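Local coordinates for protein YHR177W (Saccharomyces cerevisiae, PDB 4M8B) that probably binds DNA through its WOPR domain, the part present here, as a fungal transcription factor of the Gti1/Pac2 family, at residues Tyr10-Gln24 with Arg157-Ser171. Numbering follows the deposited sequence.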
ATOM      1  N   TYR C  10       5.354   8.939  -4.201  1.00 21.45           N
ATOM      2  CA  TYR C  10       6.450   8.385  -3.420  1.00 19.23           C
ATOM      3  C   TYR C  10       6.324   8.785  -1.959  1.00 26.87           C
ATOM      4  O   TYR C  10       6.021   9.939  -1.651  1.00 32.81           O
ATOM      5  CB  TYR C  10       7.793   8.868  -3.974  1.00 15.07           C
ATOM      6  CG  TYR C  10       8.029   8.479  -5.410  1.00 21.59           C
ATOM      7  CD1 TYR C  10       7.439   9.186  -6.448  1.00 27.14           C
ATOM      8  CD2 TYR C  10       8.843   7.403  -5.733  1.00 24.67           C
ATOM      9  CE1 TYR C  10       7.650   8.832  -7.766  1.00 18.84           C
ATOM     10  CE2 TYR C  10       9.061   7.041  -7.048  1.00 20.22           C
ATOM     11  CZ  TYR C  10       8.461   7.759  -8.061  1.00 29.06           C
ATOM     12  OH  TYR C  10       8.671   7.404  -9.373  1.00 31.71           O
ATOM     13  N   GLY C  11       6.561   7.832  -1.062  1.00 21.12           N
ATOM     14  CA  GLY C  11       6.550   8.115   0.359  1.00 23.88           C
ATOM     15  C   GLY C  11       6.176   6.929   1.225  1.00 35.70           C
ATOM     16  O   GLY C  11       6.332   5.774   0.821  1.00 25.04           O
ATOM     17  N   TYR C  12       5.681   7.225   2.424  1.00 26.33           N
ATOM     18  CA  TYR C  12       5.273   6.200   3.376  1.00 24.50           C
ATOM     19  C   TYR C  12       3.948   6.565   4.038  1.00 31.33           C
ATOM     20  O   TYR C  12       3.781   7.679   4.534  1.00 24.65           O
ATOM     21  CB  TYR C  12       6.347   6.008   4.446  1.00 27.11           C
ATOM     22  CG  TYR C  12       5.926   5.079   5.556  1.00 35.61           C
ATOM     23  CD1 TYR C  12       5.933   3.705   5.371  1.00 39.90           C
ATOM     24  CD2 TYR C  12       5.520   5.573   6.788  1.00 33.29           C
ATOM     25  CE1 TYR C  12       5.547   2.844   6.383  1.00 52.01           C
ATOM     26  CE2 TYR C  12       5.131   4.721   7.808  1.00 37.01           C
ATOM     27  CZ  TYR C  12       5.147   3.356   7.599  1.00 49.28           C
ATOM     28  OH  TYR C  12       4.762   2.497   8.603  1.00 47.40           O
ATOM     29  N   ILE C  13       3.009   5.623   4.048  1.00 26.22           N
ATOM     30  CA  ILE C  13       1.702   5.858   4.649  1.00 24.57           C
ATOM     31  C   ILE C  13       1.680   5.365   6.094  1.00 37.94           C
ATOM     32  O   ILE C  13       1.962   4.196   6.358  1.00 36.65           O
ATOM     33  CB  ILE C  13       0.585   5.151   3.859  1.00 27.50           C
ATOM     34  CG1 ILE C  13       0.658   5.527   2.375  1.00 26.79           C
ATOM     35  CG2 ILE C  13      -0.778   5.475   4.450  1.00 28.39           C
ATOM     36  CD1 ILE C  13       0.798   7.012   2.118  1.00 24.24           C
ATOM     37  N   ASP C  14       1.348   6.256   7.026  1.00 32.66           N
ATOM     38  CA  ASP C  14       1.293   5.887   8.438  1.00 38.03           C
ATOM     39  C   ASP C  14      -0.131   5.915   8.995  1.00 44.98           C
ATOM     40  O   ASP C  14      -0.555   4.980   9.676  1.00 43.27           O
ATOM     41  CB  ASP C  14       2.204   6.787   9.273  1.00 38.39           C
ATOM     42  CG  ASP C  14       2.325   6.316  10.708  1.00 52.59           C
ATOM     43  OD1 ASP C  14       3.163   5.427  10.971  1.00 70.39           O
ATOM     44  OD2 ASP C  14       1.582   6.827  11.572  1.00 59.47           O
ATOM     45  N   ASP C  15      -0.864   6.985   8.700  1.00 33.42           N
ATOM     46  CA  ASP C  15      -2.222   7.146   9.212  1.00 32.59           C
ATOM     47  C   ASP C  15      -3.197   7.653   8.148  1.00 34.97           C
ATOM     48  O   ASP C  15      -2.844   7.771   6.976  1.00 41.96           O
ATOM     49  CB  ASP C  15      -2.233   8.080  10.425  1.00 35.14           C
ATOM     50  CG  ASP C  15      -1.899   9.516  10.062  1.00 49.86           C
ATOM     51  OD1 ASP C  15      -1.136   9.727   9.096  1.00 51.32           O
ATOM     52  OD2 ASP C  15      -2.398  10.436  10.742  1.00 52.98           O
ATOM     53  N   GLU C  16      -4.422   7.955   8.569  1.00 35.91           N
ATOM     54  CA  GLU C  16      -5.477   8.355   7.640  1.00 33.28           C
ATOM     55  C   GLU C  16      -5.214   9.713   6.989  1.00 41.10           C
ATOM     56  O   GLU C  16      -5.726   9.996   5.906  1.00 42.47           O
ATOM     57  CB  GLU C  16      -6.844   8.348   8.334  1.00 25.97           C
ATOM     58  CG  GLU C  16      -7.240   6.995   8.912  1.00 62.24           C
ATOM     59  CD  GLU C  16      -8.650   6.982   9.480  1.00 75.28           C
ATOM     60  OE1 GLU C  16      -9.491   7.790   9.029  1.00 74.23           O
ATOM     61  OE2 GLU C  16      -8.917   6.158  10.381  1.00 65.11           O
ATOM     62  N   GLN C  17      -4.420  10.550   7.647  1.00 34.82           N
ATOM     63  CA  GLN C  17      -4.086  11.851   7.084  1.00 36.38           C
ATOM     64  C   GLN C  17      -3.188  11.680   5.863  1.00 36.12           C
ATOM     65  O   GLN C  17      -3.330  12.393   4.870  1.00 34.49           O
ATOM     66  CB  GLN C  17      -3.424  12.751   8.129  1.00 37.69           C
ATOM     67  CG  GLN C  17      -3.165  14.170   7.641  1.00 55.53           C
ATOM     68  CD  GLN C  17      -4.417  14.848   7.103  1.00 67.36           C
ATOM     69  OE1 GLN C  17      -5.540  14.452   7.423  1.00 60.25           O
ATOM     70  NE2 GLN C  17      -4.227  15.874   6.277  1.00 50.72           N
ATOM     71  N   ASP C  18      -2.270  10.723   5.942  1.00 32.99           N
ATOM     72  CA  ASP C  18      -1.424  10.381   4.807  1.00 26.84           C
ATOM     73  C   ASP C  18      -2.260   9.830   3.648  1.00 34.44           C
ATOM     74  O   ASP C  18      -2.070  10.223   2.498  1.00 28.87           O
ATOM     75  CB  ASP C  18      -0.343   9.378   5.221  1.00 24.75           C
ATOM     76  CG  ASP C  18       0.743  10.009   6.080  1.00 39.38           C
ATOM     77  OD1 ASP C  18       1.042  11.204   5.876  1.00 38.15           O
ATOM     78  OD2 ASP C  18       1.304   9.311   6.952  1.00 30.59           O
ATOM     79  N   LEU C  19      -3.190   8.932   3.961  1.00 25.91           N
ATOM     80  CA  LEU C  19      -4.090   8.364   2.959  1.00 22.40           C
ATOM     81  C   LEU C  19      -4.921   9.433   2.268  1.00 29.40           C
ATOM     82  O   LEU C  19      -5.076   9.420   1.047  1.00 36.99           O
ATOM     83  CB  LEU C  19      -5.041   7.355   3.601  1.00 30.08           C
ATOM     84  CG  LEU C  19      -4.553   5.932   3.849  1.00 36.24           C
ATOM     85  CD1 LEU C  19      -5.597   5.156   4.638  1.00 28.48           C
ATOM     86  CD2 LEU C  19      -4.271   5.249   2.525  1.00 46.50           C
ATOM     87  N   ALA C  20      -5.459  10.353   3.062  1.00 24.14           N
ATOM     88  CA  ALA C  20      -6.391  11.354   2.560  1.00 25.90           C
ATOM     89  C   ALA C  20      -5.736  12.252   1.522  1.00 31.83           C
ATOM     90  O   ALA C  20      -6.347  12.597   0.510  1.00 29.77           O
ATOM     91  CB  ALA C  20      -6.942  12.179   3.703  1.00 23.81           C
ATOM     92  N   LEU C  21      -4.485  12.616   1.773  1.00 23.11           N
ATOM     93  CA  LEU C  21      -3.737  13.468   0.857  1.00 28.05           C
ATOM     94  C   LEU C  21      -3.501  12.775  -0.488  1.00 34.18           C
ATOM     95  O   LEU C  21      -3.684  13.382  -1.544  1.00 30.42           O
ATOM     96  CB  LEU C  21      -2.414  13.900   1.495  1.00 32.08           C
ATOM     97  CG  LEU C  21      -2.563  14.850   2.689  1.00 28.69           C
ATOM     98  CD1 LEU C  21      -1.266  14.965   3.480  1.00 17.04           C
ATOM     99  CD2 LEU C  21      -3.016  16.219   2.214  1.00 21.91           C
ATOM    100  N   VAL C  22      -3.109  11.505  -0.443  1.00 32.34           N
ATOM    101  CA  VAL C  22      -2.871  10.732  -1.660  1.00 26.59           C
ATOM    102  C   VAL C  22      -4.144  10.600  -2.493  1.00 25.92           C
ATOM    103  O   VAL C  22      -4.149  10.891  -3.687  1.00 31.53           O
ATOM    104  CB  VAL C  22      -2.321   9.329  -1.341  1.00 28.61           C
ATOM    105  CG1 VAL C  22      -2.125   8.531  -2.624  1.00 17.52           C
ATOM    106  CG2 VAL C  22      -1.016   9.434  -0.568  1.00 19.01           C
ATOM    107  N   PHE C  23      -5.221  10.165  -1.849  1.00 23.56           N
ATOM    108  CA  PHE C  23      -6.515  10.031  -2.505  1.00 23.66           C
ATOM    109  C   PHE C  23      -6.987  11.354  -3.106  1.00 35.55           C
ATOM    110  O   PHE C  23      -7.415  11.396  -4.259  1.00 30.36           O
ATOM    111  CB  PHE C  23      -7.554   9.491  -1.522  1.00 27.15           C
ATOM    112  CG  PHE C  23      -7.463   8.005  -1.290  1.00 27.96           C
ATOM    113  CD1 PHE C  23      -7.233   7.136  -2.342  1.00 27.97           C
ATOM    114  CD2 PHE C  23      -7.608   7.477  -0.019  1.00 30.07           C
ATOM    115  CE1 PHE C  23      -7.155   5.766  -2.129  1.00 27.96           C
ATOM    116  CE2 PHE C  23      -7.528   6.110   0.199  1.00 25.09           C
ATOM    117  CZ  PHE C  23      -7.302   5.256  -0.857  1.00 24.75           C
ATOM    118  N   GLN C  24      -6.908  12.429  -2.325  1.00 39.06           N
ATOM    119  CA  GLN C  24      -7.331  13.742  -2.802  1.00 25.43           C
ATOM    120  C   GLN C  24      -6.495  14.158  -4.008  1.00 32.59           C
ATOM    121  O   GLN C  24      -7.017  14.704  -4.980  1.00 33.71           O
ATOM    122  CB  GLN C  24      -7.229  14.793  -1.694  1.00 39.41           C
ATOM    123  CG  GLN C  24      -7.841  16.141  -2.054  1.00 34.71           C
ATOM    124  CD  GLN C  24      -9.337  16.056  -2.312  1.00 39.10           C
ATOM    125  OE1 GLN C  24     -10.091  15.545  -1.484  1.00 32.71           O
ATOM    126  NE2 GLN C  24      -9.771  16.553  -3.468  1.00 26.21           N
ATOM    127  N   ARG C 157       9.467   9.664   3.146  1.00 33.44           N
ATOM    128  CA  ARG C 157       8.679  10.807   3.595  1.00 26.22           C
ATOM    129  C   ARG C 157       7.179  10.524   3.593  1.00 39.98           C
ATOM    130  O   ARG C 157       6.635   9.993   2.624  1.00 33.41           O
ATOM    131  CB  ARG C 157       8.964  12.031   2.720  1.00 33.66           C
ATOM    132  CG  ARG C 157      10.426  12.434   2.662  1.00 62.23           C
ATOM    133  CD  ARG C 157      10.600  13.745   1.916  1.00 55.08           C
ATOM    134  NE  ARG C 157       9.917  14.847   2.588  1.00 61.19           N
ATOM    135  CZ  ARG C 157       9.768  16.061   2.070  1.00 67.83           C
ATOM    136  NH1 ARG C 157      10.249  16.333   0.865  1.00 52.91           N
ATOM    137  NH2 ARG C 157       9.132  17.001   2.757  1.00 65.70           N
ATOM    138  N   ARG C 158       6.516  10.888   4.685  1.00 27.00           N
ATOM    139  CA  ARG C 158       5.066  10.818   4.746  1.00 26.28           C
ATOM    140  C   ARG C 158       4.481  11.969   3.940  1.00 28.21           C
ATOM    141  O   ARG C 158       5.033  13.069   3.941  1.00 32.08           O
ATOM    142  CB  ARG C 158       4.593  10.902   6.195  1.00 25.49           C
ATOM    143  CG  ARG C 158       5.176   9.834   7.103  1.00 33.55           C
ATOM    144  CD  ARG C 158       4.720  10.038   8.534  1.00 32.55           C
ATOM    145  NE  ARG C 158       3.284  10.294   8.610  1.00 38.51           N
ATOM    146  CZ  ARG C 158       2.648  10.674   9.712  1.00 39.37           C
ATOM    147  NH1 ARG C 158       3.318  10.843  10.843  1.00 35.00           N
ATOM    148  NH2 ARG C 158       1.340  10.887   9.680  1.00 30.63           N
ATOM    149  N   PRO C 159       3.371  11.715   3.231  1.00 28.41           N
ATOM    150  CA  PRO C 159       2.690  12.776   2.484  1.00 42.09           C
ATOM    151  C   PRO C 159       2.339  13.966   3.379  1.00 35.60           C
ATOM    152  O   PRO C 159       2.484  15.109   2.952  1.00 35.94           O
ATOM    153  CB  PRO C 159       1.415  12.087   1.986  1.00 32.76           C
ATOM    154  CG  PRO C 159       1.791  10.642   1.884  1.00 29.84           C
ATOM    155  CD  PRO C 159       2.749  10.394   3.018  1.00 28.61           C
ATOM    156  N   SER C 160       1.901  13.694   4.605  1.00 25.58           N
ATOM    157  CA  SER C 160       1.486  14.748   5.531  1.00 30.31           C
ATOM    158  C   SER C 160       2.648  15.599   6.043  1.00 31.43           C
ATOM    159  O   SER C 160       2.432  16.638   6.665  1.00 35.91           O
ATOM    160  CB  SER C 160       0.702  14.158   6.707  1.00 30.69           C
ATOM    161  OG  SER C 160       1.484  13.227   7.432  1.00 39.77           O
ATOM    162  N   GLU C 161       3.874  15.158   5.784  1.00 29.84           N
ATOM    163  CA  GLU C 161       5.062  15.927   6.143  1.00 22.32           C
ATOM    164  C   GLU C 161       5.831  16.316   4.886  1.00 34.37           C
ATOM    165  O   GLU C 161       7.029  16.593   4.932  1.00 38.04           O
ATOM    166  CB  GLU C 161       5.959  15.123   7.089  1.00 19.80           C
ATOM    167  CG  GLU C 161       5.270  14.706   8.379  1.00 33.72           C
ATOM    168  CD  GLU C 161       6.164  13.874   9.281  1.00 51.56           C
ATOM    169  OE1 GLU C 161       7.351  13.686   8.938  1.00 60.89           O
ATOM    170  OE2 GLU C 161       5.679  13.407  10.334  1.00 58.97           O
ATOM    171  N   ASN C 162       5.122  16.329   3.762  1.00 32.71           N
ATOM    172  CA  ASN C 162       5.712  16.627   2.464  1.00 32.91           C
ATOM    173  C   ASN C 162       4.951  17.763   1.798  1.00 35.47           C
ATOM    174  O   ASN C 162       3.814  17.581   1.357  1.00 40.12           O
ATOM    175  CB  ASN C 162       5.691  15.375   1.577  1.00 28.91           C
ATOM    176  CG  ASN C 162       6.449  15.556   0.264  1.00 30.27           C
ATOM    177  OD1 ASN C 162       6.589  16.667  -0.250  1.00 48.41           O
ATOM    178  ND2 ASN C 162       6.929  14.449  -0.290  1.00 34.73           N
ATOM    179  N   PRO C 163       5.580  18.945   1.732  1.00 40.07           N
ATOM    180  CA  PRO C 163       5.002  20.159   1.146  1.00 28.04           C
ATOM    181  C   PRO C 163       4.318  19.922  -0.200  1.00 38.79           C
ATOM    182  O   PRO C 163       3.389  20.656  -0.537  1.00 40.80           O
ATOM    183  CB  PRO C 163       6.216  21.088   0.974  1.00 33.20           C
ATOM    184  CG  PRO C 163       7.416  20.342   1.550  1.00 32.79           C
ATOM    185  CD  PRO C 163       6.882  19.212   2.363  1.00 32.68           C
ATOM    186  N   PHE C 164       4.759  18.918  -0.954  1.00 28.83           N
ATOM    187  CA  PHE C 164       4.153  18.644  -2.256  1.00 22.12           C
ATOM    188  C   PHE C 164       2.680  18.266  -2.143  1.00 23.79           C
ATOM    189  O   PHE C 164       1.890  18.545  -3.042  1.00 33.05           O
ATOM    190  CB  PHE C 164       4.917  17.549  -3.007  1.00 32.91           C
ATOM    191  CG  PHE C 164       4.246  17.114  -4.285  1.00 33.64           C
ATOM    192  CD1 PHE C 164       4.415  17.837  -5.456  1.00 33.08           C
ATOM    193  CD2 PHE C 164       3.437  15.988  -4.313  1.00 30.97           C
ATOM    194  CE1 PHE C 164       3.793  17.444  -6.631  1.00 39.69           C
ATOM    195  CE2 PHE C 164       2.810  15.589  -5.484  1.00 38.97           C
ATOM    196  CZ  PHE C 164       2.988  16.318  -6.645  1.00 43.44           C
ATOM    197  N   PHE C 165       2.313  17.635  -1.034  1.00 26.31           N
ATOM    198  CA  PHE C 165       0.949  17.152  -0.844  1.00 29.62           C
ATOM    199  C   PHE C 165       0.030  18.173  -0.172  1.00 38.84           C
ATOM    200  O   PHE C 165      -1.166  17.926  -0.021  1.00 35.74           O
ATOM    201  CB  PHE C 165       0.958  15.851  -0.036  1.00 34.41           C
ATOM    202  CG  PHE C 165       1.589  14.689  -0.755  1.00 32.26           C
ATOM    203  CD1 PHE C 165       2.967  14.544  -0.798  1.00 28.47           C
ATOM    204  CD2 PHE C 165       0.803  13.737  -1.384  1.00 27.90           C
ATOM    205  CE1 PHE C 165       3.551  13.474  -1.459  1.00 33.06           C
ATOM    206  CE2 PHE C 165       1.380  12.664  -2.046  1.00 31.15           C
ATOM    207  CZ  PHE C 165       2.754  12.532  -2.084  1.00 35.65           C
ATOM    208  N   HIS C 166       0.589  19.313   0.229  1.00 33.41           N
ATOM    209  CA  HIS C 166      -0.170  20.326   0.967  1.00 32.49           C
ATOM    210  C   HIS C 166      -1.425  20.784   0.231  1.00 36.10           C
ATOM    211  O   HIS C 166      -2.476  20.973   0.843  1.00 34.62           O
ATOM    212  CB  HIS C 166       0.715  21.528   1.309  1.00 44.36           C
ATOM    213  CG  HIS C 166       1.641  21.290   2.464  1.00 44.61           C
ATOM    214  ND1 HIS C 166       2.697  22.122   2.755  1.00 39.03           N
ATOM    215  CD2 HIS C 166       1.658  20.313   3.403  1.00 38.20           C
ATOM    216  CE1 HIS C 166       3.332  21.669   3.823  1.00 61.49           C
ATOM    217  NE2 HIS C 166       2.722  20.573   4.235  1.00 55.71           N
ATOM    218  N   LYS C 167      -1.310  20.950  -1.083  1.00 33.17           N
ATOM    219  CA  LYS C 167      -2.436  21.369  -1.913  1.00 36.52           C
ATOM    220  C   LYS C 167      -3.475  20.262  -2.080  1.00 37.20           C
ATOM    221  O   LYS C 167      -4.519  20.471  -2.695  1.00 36.31           O
ATOM    222  CB  LYS C 167      -1.941  21.825  -3.285  1.00 41.86           C
ATOM    223  CG  LYS C 167      -1.067  20.800  -3.986  1.00 42.50           C
ATOM    224  CD  LYS C 167      -0.656  21.265  -5.370  1.00 40.21           C
ATOM    225  CE  LYS C 167       0.372  20.323  -5.972  1.00 59.45           C
ATOM    226  NZ  LYS C 167       1.604  20.257  -5.136  1.00 40.31           N
ATOM    227  N   PHE C 168      -3.185  19.087  -1.531  1.00 35.04           N
ATOM    228  CA  PHE C 168      -4.109  17.960  -1.605  1.00 37.21           C
ATOM    229  C   PHE C 168      -4.900  17.821  -0.312  1.00 42.86           C
ATOM    230  O   PHE C 168      -5.314  16.722   0.058  1.00 42.04           O
ATOM    231  CB  PHE C 168      -3.352  16.667  -1.907  1.00 33.48           C
ATOM    232  CG  PHE C 168      -2.578  16.709  -3.191  1.00 29.12           C
ATOM    233  CD1 PHE C 168      -3.133  17.272  -4.328  1.00 30.20           C
ATOM    234  CD2 PHE C 168      -1.292  16.203  -3.260  1.00 31.38           C
ATOM    235  CE1 PHE C 168      -2.420  17.321  -5.517  1.00 33.26           C
ATOM    236  CE2 PHE C 168      -0.575  16.248  -4.443  1.00 36.60           C
ATOM    237  CZ  PHE C 168      -1.140  16.809  -5.574  1.00 34.65           C
ATOM    238  N   ARG C 169      -5.096  18.947   0.370  1.00 38.94           N
ATOM    239  CA  ARG C 169      -5.896  18.997   1.588  1.00 37.10           C
ATOM    240  C   ARG C 169      -7.240  18.318   1.344  1.00 38.93           C
ATOM    241  O   ARG C 169      -7.950  18.662   0.398  1.00 39.12           O
ATOM    242  CB  ARG C 169      -6.106  20.451   2.016  1.00 35.53           C
ATOM    243  CG  ARG C 169      -6.790  20.629   3.361  1.00 33.66           C
ATOM    244  CD  ARG C 169      -7.476  21.984   3.436  1.00 38.83           C
ATOM    245  NE  ARG C 169      -8.434  22.146   2.346  1.00 37.55           N
ATOM    246  CZ  ARG C 169      -9.700  21.751   2.401  1.00 35.55           C
ATOM    247  NH1 ARG C 169     -10.169  21.177   3.499  1.00 34.20           N
ATOM    248  NH2 ARG C 169     -10.497  21.932   1.357  1.00 39.79           N
ATOM    249  N   PRO C 170      -7.584  17.341   2.198  1.00 36.36           N
ATOM    250  CA  PRO C 170      -8.726  16.432   2.021  1.00 43.87           C
ATOM    251  C   PRO C 170     -10.090  17.094   2.225  1.00 39.56           C
ATOM    252  O   PRO C 170     -10.271  17.825   3.197  1.00 40.83           O
ATOM    253  CB  PRO C 170      -8.512  15.377   3.120  1.00 29.04           C
ATOM    254  CG  PRO C 170      -7.103  15.574   3.608  1.00 38.72           C
ATOM    255  CD  PRO C 170      -6.816  17.024   3.413  1.00 26.21           C
ATOM    256  N   SER C 171     -11.038  16.823   1.331  1.00 39.03           N
ATOM    257  CA  SER C 171     -12.417  17.258   1.525  1.00 29.79           C
ATOM    258  C   SER C 171     -13.003  16.510   2.715  1.00 44.28           C
ATOM    259  O   SER C 171     -12.573  15.398   3.023  1.00 51.05           O
ATOM    260  CB  SER C 171     -13.255  16.981   0.277  1.00 33.02           C
ATOM    261  OG  SER C 171     -13.473  15.591   0.107  1.00 44.69           O
TER
HETATM  262  O   HOH W   1     -12.546  14.736  -2.087  1.00 42.56           O
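G11 and Y12 run beside R157 and R158, and Y12 N donates to R157 O at 2.9 Å. In this WOPR domain the loop between helices 148-153 and 172-179 then wraps over one side of helix 16-28, whose other side packs on strands 113-128 and 137-147. G11 sits at backbone angles suited to glycine.

The buried carboxylate of D18 is the polar centre. D18 OD1 accepts from both S160 N (2.9 Å) and S160 OG (2.6 Å). D18 OD2 accepts from D14 N, and its syn lone pair takes R158 NE at 2.8 Å. The D18 carboxylate and R158 guanidinium planes stand 90° apart. D15, the helix N-cap, adds a salt bridge from OD1 to R158 NH2 (2.8 Å). D14 CB lies over one guanidinium face. These bonds probably hold D18 ionised.

P159 CG packs against I13 CD1 and V22 CG2. L21 CD1 lies against S160 CA, and CD2 reaches the carbonyls of F165 and F168. A20 CB packs against P170 CG.

Q24 NE2 is hydrogen-bonded to N28 OD1. A trans chi1 (-172°) and a bend at chi2 carry the amide to S171. Q24 OE1 accepts from S171 N at 3.2 Å, the donor 50° out of the carbonyl plane.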